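PDB 3CYP: motility protein B from Helicobacter pylori, which probably forms, together with MotA, the stator of the flagellar motor, its periplasmic C-terminal domain perhaps fastening the torque-generating machinery to the cell wall. Local coordinates for residues H58-A63 against F85-T91; R25-I29 against I126-F131; P34-I39 against P80-S84. One frame throughout, in Å; residues are numbered along the deposited sequence.

Interaction 1 (H58-A63 against F85-T91); sequences HYELAA and FSSYGST
Tyr-59 lies along the backbone of Ser-87 to Gly-89, and its atoms, taken in order, trace the contact. Its CB stands 4.0 Å from Ser-87 OG. One step out, CD2 is 3.6 Å from that same OG, which comes at the ring edge near the ring plane, and 3.6 Å from Gly-89 N. CE2 then reaches the Tyr-88 carbonyl carbon at 3.7 Å, and the phenol OH ends 3.8 Å from Thr-91 CG2, the two side chains crossing at about a right angle. A chi1 of -77°, with CG anti to the carbonyl carbon, turns the ring toward the turn this way. Gly-89, at positive phi in the type II' turn from Tyr-88 to Thr-91, lays its CA against the ring in an off-centre CH-pi contact.

These elements belong to the beta-alpha-beta unit of the OmpA-like domain: the first turns of helix 58-75 run nearly antiparallel to the end of strand 83-87, at 156° between the short axes. The polar link is Ser-87 OG to Tyr-59 O, 2.8 Å long, with the hydroxyl in the carbonyl plane on a lone pair (C=O...O angle 118°). Because Tyr-59 O also accepts the helical bond from Ala-63 N, two donors grip it. Ser-87 OG in turn receives a weak bond from Gly-89 N at 3.4 Å, so one hydroxyl ties helix and turn together. The methyls of Ala-62 and Ala-63 pack on Ser-87. At the other end His-58 CB rests against Ser-90 N at 3.9 Å, while its NE2 is hydrogen-bonded to Thr-48 O. Asn-81 of the second subunit packs on Tyr-59 and Ala-63.

Interaction 2 (R25-I29 against I126-F131); sequences RIAKI and ILDNEF
Arg-25 and Lys-28 close on the two carboxylate oxygens of Glu-130, one basic group to each, in a salt-bridge network. Arg-25 NE donates to OE2 at 2.9 Å with an N-H...O angle of 157°; OE2 lies near the guanidinium plane and is met on its anti lone pair, yet the guanidinium and carboxylate planes stand 79° apart. NH2 of the same arginine adds two weak bonds, to OE2 of Glu-130 and, at 2.8 Å, to the Glu-130 backbone O. On the other oxygen, Lys-28 NZ meets Glu-130 OE1 at 2.9 Å from the syn side, somewhat out of the carboxylate plane. The lysine gets there by being extended throughout, whereas Glu-130 folds at chi2. A water closes the circuit, donating to Glu-130 OE2 at 2.6 Å and accepting from Lys-28 NZ at 3.2 Å.

Aromatic contacts follow. Phe-131 CE1 sits 3.6 Å above the centre of the Arg-25 guanidinium plane, the ring tilted 33° to it, while Ile-26 CD1 reaches Phe-131 CZ at 3.8 Å, the two side chains crossing at about a right angle.

Apolar packing centres on Ile-29, a knob set among Ile-126, Leu-127, Glu-130 and Phe-131. Its CG2 branch faces Ile-126 CG2 and Leu-127 CD2, and its CG1 branch the aliphatic part of Glu-130. Two conformers are deposited for Ile-29, which makes its tightest approaches doubtful.

Helix 17-30 and the C-terminal helix 117-131 thus meet through an apolar knob bordered by ionic bonds. With two cations and a water on its carboxylate, Glu-130 would be expected to stay ionised, and the guanidinium would probably interact favourably with the partial negative charge of the helix C-terminus, though its bond to Glu-130 O is weak.

Interaction 3 (P34-I39 against P80-S84); sequences PKRVHI and PNQLS
Ile-39 bridges Gln-82 and Ser-84 in a parallel pairing with Leu-83: Ile-39 N donates to Gln-82 O at 2.7 Å and an N-H...O angle of 163°, and Ser-84 N returns a bond to Ile-39 O at 3.1 Å. Leu-83 CA also sends a C-H toward Ile-39 O, and a water joins that oxygen to Ser-84 OG, whose hydroxyl is further bonded to Asn-40 ND2.

Gln-82 is the residue most covered by the other segment. Extended beyond CG, it reaches the turn before strand 38-44, where NE2 donates to Val-37 O at 2.9 Å, the acceptor lying near the amide plane. Its CA sits over one face of the His-38 imidazole, 3.9 Å from the centroid and 13° off the normal, a CH-pi contact. Ile-39 CG2 and Leu-83 CD2 touch at 3.7 Å, side by side and pointing the same way; Met-70, Leu-73 and Ile-74 of helix 58-75 pack on Leu-83. Parallel neighbours joined by a helix that covers one face of the sheet are the mark of a beta-alpha-beta crossover, here strand 38-44, helix 58-75 and strand 83-87 of the OmpA-like domain.

Interactions 1 and 3 share strand 83-87, one at each end, with centres 21 Å apart: interaction 3 pairs its start with strand 38-44, and interaction 1 sets the crossover helix 58-75 against its end. Their segments alternate along the chain. Interaction 2 closes a longer loop that contains both; its centre is 15 Å from that of interaction 3, with nearest atoms about 5 Å apart and no touch, and 26 Å from that of interaction 1, on the opposite side of the chain's centre. The second subunit connects the first and third: its Asn-81 packs on Ser-87 of interaction 1, and Asn-81 of interaction 3 packs on its Ser-87.

Interaction 1 (H58-A63 against F85-T91)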
loop_
_atom_site.group_PDB
_atom_site.type_symbol
_atom_site.label_atom_id
_atom_site.label_comp_id
_atom_site.label_asym_id
_atom_site.label_seq_id
_atom_site.Cartn_x
_atom_site.Cartn_y
_atom_site.Cartn_z
ATOM N N HIS B 58 2.830 -6.567 16.559
ATOM C CA HIS B 58 3.971 -5.936 15.928
ATOM C C HIS B 58 3.701 -5.828 14.413
ATOM O O HIS B 58 4.169 -4.876 13.751
ATOM C CB HIS B 58 5.236 -6.715 16.207
ATOM C CG HIS B 58 5.695 -6.639 17.636
ATOM N ND1 HIS B 58 5.429 -7.631 18.554
ATOM C CD2 HIS B 58 6.443 -5.717 18.282
ATOM C CE1 HIS B 58 5.979 -7.312 19.715
ATOM N NE2 HIS B 58 6.593 -6.155 19.584
ATOM N N TYR B 59 2.958 -6.782 13.849
ATOM C CA TYR B 59 2.603 -6.653 12.415
ATOM C C TYR B 59 1.827 -5.377 12.150
ATOM O O TYR B 59 2.063 -4.716 11.128
ATOM C CB TYR B 59 1.822 -7.861 11.886
ATOM C CG TYR B 59 2.652 -9.063 11.619
ATOM C CD1 TYR B 59 2.569 -10.177 12.463
ATOM C CD2 TYR B 59 3.558 -9.109 10.552
ATOM C CE1 TYR B 59 3.330 -11.320 12.220
ATOM C CE2 TYR B 59 4.334 -10.239 10.317
ATOM C CZ TYR B 59 4.214 -11.337 11.167
ATOM O OH TYR B 59 4.982 -12.448 10.915
ATOM N N GLU B 60 0.902 -4.996 13.033
ATOM C CA GLU B 60 0.111 -3.774 12.817
ATOM C C GLU B 60 0.959 -2.517 12.936
ATOM O O GLU B 60 0.791 -1.576 12.156
ATOM C CB GLU B 60 -1.086 -3.678 13.774
ATOM C CG GLU B 60 -2.099 -4.785 13.580
ATOM C CD GLU B 60 -3.005 -4.935 14.776
ATOM O OE1 GLU B 60 -3.337 -3.893 15.363
ATOM O OE2 GLU B 60 -3.382 -6.078 15.119
ATOM N N LEU B 61 1.848 -2.485 13.924
ATOM C CA LEU B 61 2.746 -1.362 14.063
ATOM C C LEU B 61 3.700 -1.261 12.864
ATOM O O LEU B 61 3.883 -0.167 12.316
ATOM C CB LEU B 61 3.544 -1.489 15.374
ATOM C CG LEU B 61 4.717 -0.512 15.595
ATOM C CD1 LEU B 61 4.305 0.963 15.567
ATOM C CD2 LEU B 61 5.456 -0.901 16.907
ATOM N N ALA B 62 4.273 -2.397 12.462
ATOM C CA ALA B 62 5.204 -2.396 11.296
ATOM C C ALA B 62 4.474 -1.962 10.037
ATOM O O ALA B 62 5.016 -1.250 9.182
ATOM C CB ALA B 62 5.835 -3.725 11.070
ATOM N N ALA B 63 3.244 -2.432 9.898
ATOM C CA ALA B 63 2.422 -2.007 8.738
ATOM C C ALA B 63 2.163 -0.522 8.693
ATOM O O ALA B 63 2.241 0.118 7.612
ATOM C CB ALA B 63 1.082 -2.738 8.743
ATOM N N PHE B 85 3.744 -1.615 0.015
ATOM C CA PHE B 85 4.272 -1.718 1.386
ATOM C C PHE B 85 4.048 -3.093 1.969
ATOM O O PHE B 85 3.083 -3.806 1.584
ATOM C CB PHE B 85 3.711 -0.634 2.300
ATOM C CG PHE B 85 2.288 -0.880 2.780
ATOM C CD1 PHE B 85 1.194 -0.556 1.962
ATOM C CD2 PHE B 85 2.047 -1.452 4.031
ATOM C CE1 PHE B 85 -0.109 -0.758 2.411
ATOM C CE2 PHE B 85 0.729 -1.667 4.462
ATOM C CZ PHE B 85 -0.334 -1.321 3.638
ATOM N N SER B 86 4.936 -3.478 2.876
ATOM C CA SER B 86 4.887 -4.799 3.449
ATOM C C SER B 86 5.243 -4.729 4.895
ATOM O O SER B 86 6.158 -4.019 5.283
ATOM C CB SER B 86 5.794 -5.764 2.714
ATOM O OG SER B 86 5.436 -5.908 1.352
ATOM N N SER B 87 4.502 -5.463 5.704
ATOM C CA SER B 87 4.821 -5.571 7.126
ATOM C C SER B 87 5.556 -6.861 7.435
ATOM O O SER B 87 5.071 -7.940 7.123
ATOM C CB SER B 87 3.556 -5.481 7.971
ATOM O OG SER B 87 3.966 -5.722 9.323
ATOM N N TYR B 88 6.711 -6.744 8.102
ATOM C CA TYR B 88 7.468 -7.871 8.585
ATOM C C TYR B 88 7.374 -8.061 10.126
ATOM O O TYR B 88 7.977 -8.977 10.640
ATOM C CB TYR B 88 8.928 -7.754 8.108
ATOM C CG TYR B 88 9.048 -8.083 6.648
ATOM C CD1 TYR B 88 9.537 -9.302 6.246
ATOM C CD2 TYR B 88 8.631 -7.205 5.677
ATOM C CE1 TYR B 88 9.618 -9.645 4.914
ATOM C CE2 TYR B 88 8.698 -7.538 4.325
ATOM C CZ TYR B 88 9.188 -8.762 3.952
ATOM O OH TYR B 88 9.314 -9.116 2.614
ATOM N N GLY B 89 6.643 -7.192 10.815
ATOM C CA GLY B 89 6.474 -7.309 12.266
ATOM C C GLY B 89 7.852 -7.374 12.915
ATOM O O GLY B 89 8.785 -6.663 12.497
ATOM N N SER B 90 8.020 -8.266 13.906
ATOM C CA SER B 90 9.303 -8.399 14.610
ATOM C C SER B 90 10.271 -9.367 13.950
ATOM O O SER B 90 11.318 -9.644 14.485
ATOM C CB SER B 90 9.021 -8.841 16.052
ATOM O OG SER B 90 8.297 -10.076 16.001
ATOM N N THR B 91 9.946 -9.860 12.763
ATOM C CA THR B 91 10.799 -10.783 12.045
ATOM C C THR B 91 11.946 -10.040 11.357
ATOM O O THR B 91 11.901 -8.803 11.224
ATOM C CB THR B 91 9.991 -11.619 10.991
ATOM O OG1 THR B 91 9.665 -10.828 9.836
ATOM C CG2 THR B 91 8.710 -12.182 11.601
#

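Interaction 2 (R25-I29 against I126-F131)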
loop_
_atom_site.group_PDB
_atom_site.type_symbol
_atom_site.label_atom_id
_atom_site.label_comp_id
_atom_site.label_asym_id
_atom_site.label_seq_id
_atom_site.Cartn_x
_atom_site.Cartn_y
_atom_site.Cartn_z
ATOM N N ARG B 25 14.579 12.730 0.040
ATOM C CA ARG B 25 15.752 12.389 -0.803
ATOM C C ARG B 25 15.502 11.099 -1.575
ATOM O O ARG B 25 15.879 10.944 -2.753
ATOM C CB ARG B 25 17.022 12.206 -0.001
ATOM C CG ARG B 25 17.552 13.426 0.656
ATOM C CD ARG B 25 18.934 13.146 1.298
ATOM N NE ARG B 25 20.056 13.138 0.358
ATOM C CZ ARG B 25 21.355 13.083 0.734
ATOM N NH1 ARG B 25 21.683 12.988 2.011
ATOM N NH2 ARG B 25 22.329 13.110 -0.146
ATOM N N ILE B 26 14.906 10.148 -0.868
ATOM C CA ILE B 26 14.602 8.841 -1.497
ATOM C C ILE B 26 13.511 8.997 -2.585
ATOM O O ILE B 26 13.574 8.387 -3.653
ATOM C CB ILE B 26 14.206 7.792 -0.415
ATOM C CG1 ILE B 26 15.421 7.485 0.492
ATOM C CG2 ILE B 26 13.605 6.530 -1.045
ATOM C CD1 ILE B 26 16.554 6.720 -0.256
ATOM N N ALA B 27 12.502 9.838 -2.356
ATOM C CA ALA B 27 11.483 10.141 -3.387
ATOM C C ALA B 27 12.145 10.729 -4.601
ATOM O O ALA B 27 11.826 10.361 -5.729
ATOM C CB ALA B 27 10.387 11.103 -2.819
ATOM N N LYS B 28 13.096 11.638 -4.375
ATOM C CA LYS B 28 13.819 12.254 -5.455
ATOM C C LYS B 28 14.466 11.210 -6.337
ATOM O O LYS B 28 14.346 11.273 -7.568
ATOM C CB LYS B 28 14.883 13.200 -4.896
ATOM C CG LYS B 28 15.732 13.896 -5.954
ATOM C CD LYS B 28 16.791 14.741 -5.230
ATOM C CE LYS B 28 17.781 15.386 -6.199
ATOM N NZ LYS B 28 18.957 15.963 -5.444
ATOM N N ILE B 29 15.198 10.291 -5.722
ATOM C CA ILE B 29 15.926 9.252 -6.458
ATOM C C ILE B 29 14.947 8.324 -7.164
ATOM O O ILE B 29 15.193 7.881 -8.281
ATOM C CB ILE B 29 16.835 8.405 -5.515
ATOM C CG1 ILE B 29 18.100 9.184 -5.100
ATOM C CG2 ILE B 29 17.239 7.089 -6.138
ATOM C CD1 ILE B 29 18.452 10.332 -6.006
ATOM N N ILE B 126 22.478 6.235 -9.802
ATOM C CA ILE B 126 21.563 7.267 -9.290
ATOM C C ILE B 126 21.728 7.394 -7.786
ATOM O O ILE B 126 21.771 8.525 -7.247
ATOM C CB ILE B 126 20.094 6.962 -9.746
ATOM C CG1 ILE B 126 19.892 7.367 -11.202
ATOM C CG2 ILE B 126 19.027 7.721 -8.870
ATOM C CD1 ILE B 126 18.633 6.795 -11.924
ATOM N N LEU B 127 21.818 6.269 -7.080
ATOM C CA LEU B 127 22.071 6.296 -5.637
ATOM C C LEU B 127 23.402 6.965 -5.339
ATOM O O LEU B 127 23.475 7.802 -4.453
ATOM C CB LEU B 127 22.090 4.897 -5.059
ATOM C CG LEU B 127 20.686 4.283 -5.000
ATOM C CD1 LEU B 127 20.862 2.833 -4.638
ATOM C CD2 LEU B 127 19.769 5.049 -4.012
ATOM N N ASP B 128 24.426 6.594 -6.093
ATOM C CA ASP B 128 25.754 7.223 -5.983
ATOM C C ASP B 128 25.715 8.724 -6.159
ATOM O O ASP B 128 26.344 9.437 -5.372
ATOM C CB ASP B 128 26.682 6.654 -7.044
ATOM C CG ASP B 128 27.333 5.410 -6.613
ATOM O OD1 ASP B 128 27.174 5.041 -5.423
ATOM O OD2 ASP B 128 28.027 4.807 -7.457
ATOM N N ASN B 129 25.026 9.191 -7.195
ATOM C CA ASN B 129 24.948 10.615 -7.516
ATOM C C ASN B 129 24.297 11.405 -6.387
ATOM O O ASN B 129 24.719 12.516 -6.052
ATOM C CB ASN B 129 24.161 10.857 -8.795
ATOM C CG ASN B 129 24.853 10.317 -10.026
ATOM O OD1 ASN B 129 24.221 10.157 -11.068
ATOM N ND2 ASN B 129 26.132 10.032 -9.916
ATOM N N GLU B 130 23.273 10.830 -5.779
ATOM C CA GLU B 130 22.607 11.502 -4.665
ATOM C C GLU B 130 23.396 11.436 -3.351
ATOM O O GLU B 130 23.494 12.444 -2.638
ATOM C CB GLU B 130 21.233 10.886 -4.420
ATOM C CG GLU B 130 20.439 11.521 -3.269
ATOM C CD GLU B 130 20.204 13.019 -3.460
ATOM O OE1 GLU B 130 20.164 13.493 -4.619
ATOM O OE2 GLU B 130 20.037 13.730 -2.454
ATOM N N PHE B 131 23.909 10.256 -2.996
ATOM C CA PHE B 131 24.413 10.016 -1.646
ATOM C C PHE B 131 25.945 10.058 -1.567
ATOM O O PHE B 131 26.480 10.087 -0.458
ATOM C CB PHE B 131 23.830 8.699 -1.082
ATOM C CG PHE B 131 22.340 8.768 -0.813
ATOM C CD1 PHE B 131 21.832 9.405 0.327
ATOM C CD2 PHE B 131 21.425 8.245 -1.722
ATOM C CE1 PHE B 131 20.477 9.499 0.541
ATOM C CE2 PHE B 131 20.071 8.338 -1.497
ATOM C CZ PHE B 131 19.592 8.967 -0.359
HETATM O O HOH W 1 18.888 16.052 -2.296
#

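Interaction 3 (P34-I39 against P80-S84)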
loop_
_atom_site.group_PDB
_atom_site.type_symbol
_atom_site.label_atom_id
_atom_site.label_comp_id
_atom_site.label_asym_id
_atom_site.label_seq_id
_atom_site.Cartn_x
_atom_site.Cartn_y
_atom_site.Cartn_z
ATOM N N PRO B 34 14.390 3.938 -13.795
ATOM C CA PRO B 34 13.614 3.343 -14.868
ATOM C C PRO B 34 12.226 2.988 -14.401
ATOM O O PRO B 34 12.063 2.496 -13.267
ATOM C CB PRO B 34 14.436 2.095 -15.222
ATOM C CG PRO B 34 15.791 2.407 -14.859
ATOM C CD PRO B 34 15.649 3.215 -13.573
ATOM N N LYS B 35 11.232 3.191 -15.264
ATOM C CA LYS B 35 9.847 2.913 -14.958
ATOM C C LYS B 35 9.587 1.474 -14.552
ATOM O O LYS B 35 8.655 1.222 -13.795
ATOM C CB LYS B 35 8.958 3.223 -16.162
ATOM C CG LYS B 35 8.863 4.676 -16.500
ATOM C CD LYS B 35 7.986 4.902 -17.746
ATOM C CE LYS B 35 8.468 4.157 -19.006
ATOM N NZ LYS B 35 9.601 4.826 -19.692
ATOM N N ARG B 36 10.420 0.544 -15.024
ATOM C CA ARG B 36 10.201 -0.861 -14.706
ATOM C C ARG B 36 10.685 -1.234 -13.308
ATOM O O ARG B 36 10.457 -2.369 -12.869
ATOM C CB ARG B 36 10.818 -1.783 -15.777
ATOM C CG ARG B 36 9.986 -1.830 -17.020
ATOM C CD ARG B 36 10.695 -2.529 -18.193
ATOM N NE ARG B 36 11.090 -3.903 -17.908
ATOM C CZ ARG B 36 12.339 -4.320 -17.738
ATOM N NH1 ARG B 36 13.364 -3.457 -17.751
ATOM N NH2 ARG B 36 12.572 -5.608 -17.530
ATOM N N VAL B 37 11.370 -0.314 -12.635
ATOM C CA VAL B 37 11.870 -0.569 -11.293
ATOM C C VAL B 37 10.720 -0.182 -10.330
ATOM O O VAL B 37 10.162 0.936 -10.377
ATOM C CB VAL B 37 13.162 0.263 -10.947
ATOM C CG1 VAL B 37 13.527 0.098 -9.445
ATOM C CG2 VAL B 37 14.343 -0.103 -11.893
ATOM N N HIS B 38 10.375 -1.098 -9.438
ATOM C CA HIS B 38 9.399 -0.826 -8.400
ATOM C C HIS B 38 10.071 -0.855 -7.026
ATOM O O HIS B 38 11.220 -1.304 -6.868
ATOM C CB HIS B 38 8.246 -1.811 -8.481
ATOM C CG HIS B 38 7.334 -1.589 -9.652
ATOM N ND1 HIS B 38 5.978 -1.823 -9.577
ATOM C CD2 HIS B 38 7.582 -1.192 -10.921
ATOM C CE1 HIS B 38 5.419 -1.506 -10.740
ATOM N NE2 HIS B 38 6.370 -1.143 -11.579
ATOM N N ILE B 39 9.360 -0.284 -6.063
ATOM C CA ILE B 39 9.857 -0.050 -4.710
ATOM C C ILE B 39 8.882 -0.674 -3.716
ATOM O O ILE B 39 7.679 -0.417 -3.796
ATOM C CB ILE B 39 9.893 1.469 -4.459
ATOM C CG1 ILE B 39 10.860 2.129 -5.462
ATOM C CG2 ILE B 39 10.183 1.789 -2.958
ATOM C CD1 ILE B 39 12.237 1.846 -5.209
ATOM N N PRO B 80 2.262 5.969 -7.411
ATOM C CA PRO B 80 1.721 4.801 -6.710
ATOM C C PRO B 80 1.898 3.484 -7.468
ATOM O O PRO B 80 2.099 2.438 -6.852
ATOM C CB PRO B 80 0.247 5.139 -6.598
ATOM C CG PRO B 80 0.224 6.602 -6.468
ATOM C CD PRO B 80 1.279 7.073 -7.407
ATOM N N ASN B 81 1.845 3.533 -8.798
ATOM C CA ASN B 81 2.110 2.313 -9.570
ATOM C C ASN B 81 3.464 1.656 -9.275
ATOM O O ASN B 81 3.582 0.421 -9.438
ATOM C CB ASN B 81 1.975 2.558 -11.073
ATOM C CG ASN B 81 1.964 1.269 -11.864
ATOM O OD1 ASN B 81 1.119 0.421 -11.617
ATOM N ND2 ASN B 81 2.907 1.112 -12.789
ATOM N N GLN B 82 4.476 2.414 -8.850
ATOM C CA GLN B 82 5.778 1.868 -8.581
ATOM C C GLN B 82 5.948 1.467 -7.096
ATOM O O GLN B 82 7.005 0.973 -6.718
ATOM C CB GLN B 82 6.854 2.864 -8.944
ATOM C CG GLN B 82 7.222 2.887 -10.424
ATOM C CD GLN B 82 8.159 4.015 -10.695
ATOM O OE1 GLN B 82 7.774 5.189 -10.569
ATOM N NE2 GLN B 82 9.408 3.691 -10.965
ATOM N N LEU B 83 4.893 1.632 -6.292
ATOM C CA LEU B 83 4.998 1.421 -4.851
ATOM C C LEU B 83 4.133 0.303 -4.290
ATOM O O LEU B 83 3.034 0.011 -4.803
ATOM C CB LEU B 83 4.640 2.712 -4.106
ATOM C CG LEU B 83 5.722 3.764 -4.090
ATOM C CD1 LEU B 83 5.080 5.097 -3.665
ATOM C CD2 LEU B 83 6.882 3.375 -3.151
ATOM N N SER B 84 4.625 -0.312 -3.221
ATOM C CA SER B 84 3.866 -1.207 -2.365
ATOM C C SER B 84 4.466 -1.102 -0.974
ATOM O O SER B 84 5.565 -0.565 -0.811
ATOM C CB SER B 84 3.960 -2.625 -2.882
ATOM O OG SER B 84 5.263 -3.118 -2.847
HETATM O O HOH W 2 6.312 -2.327 -5.311
#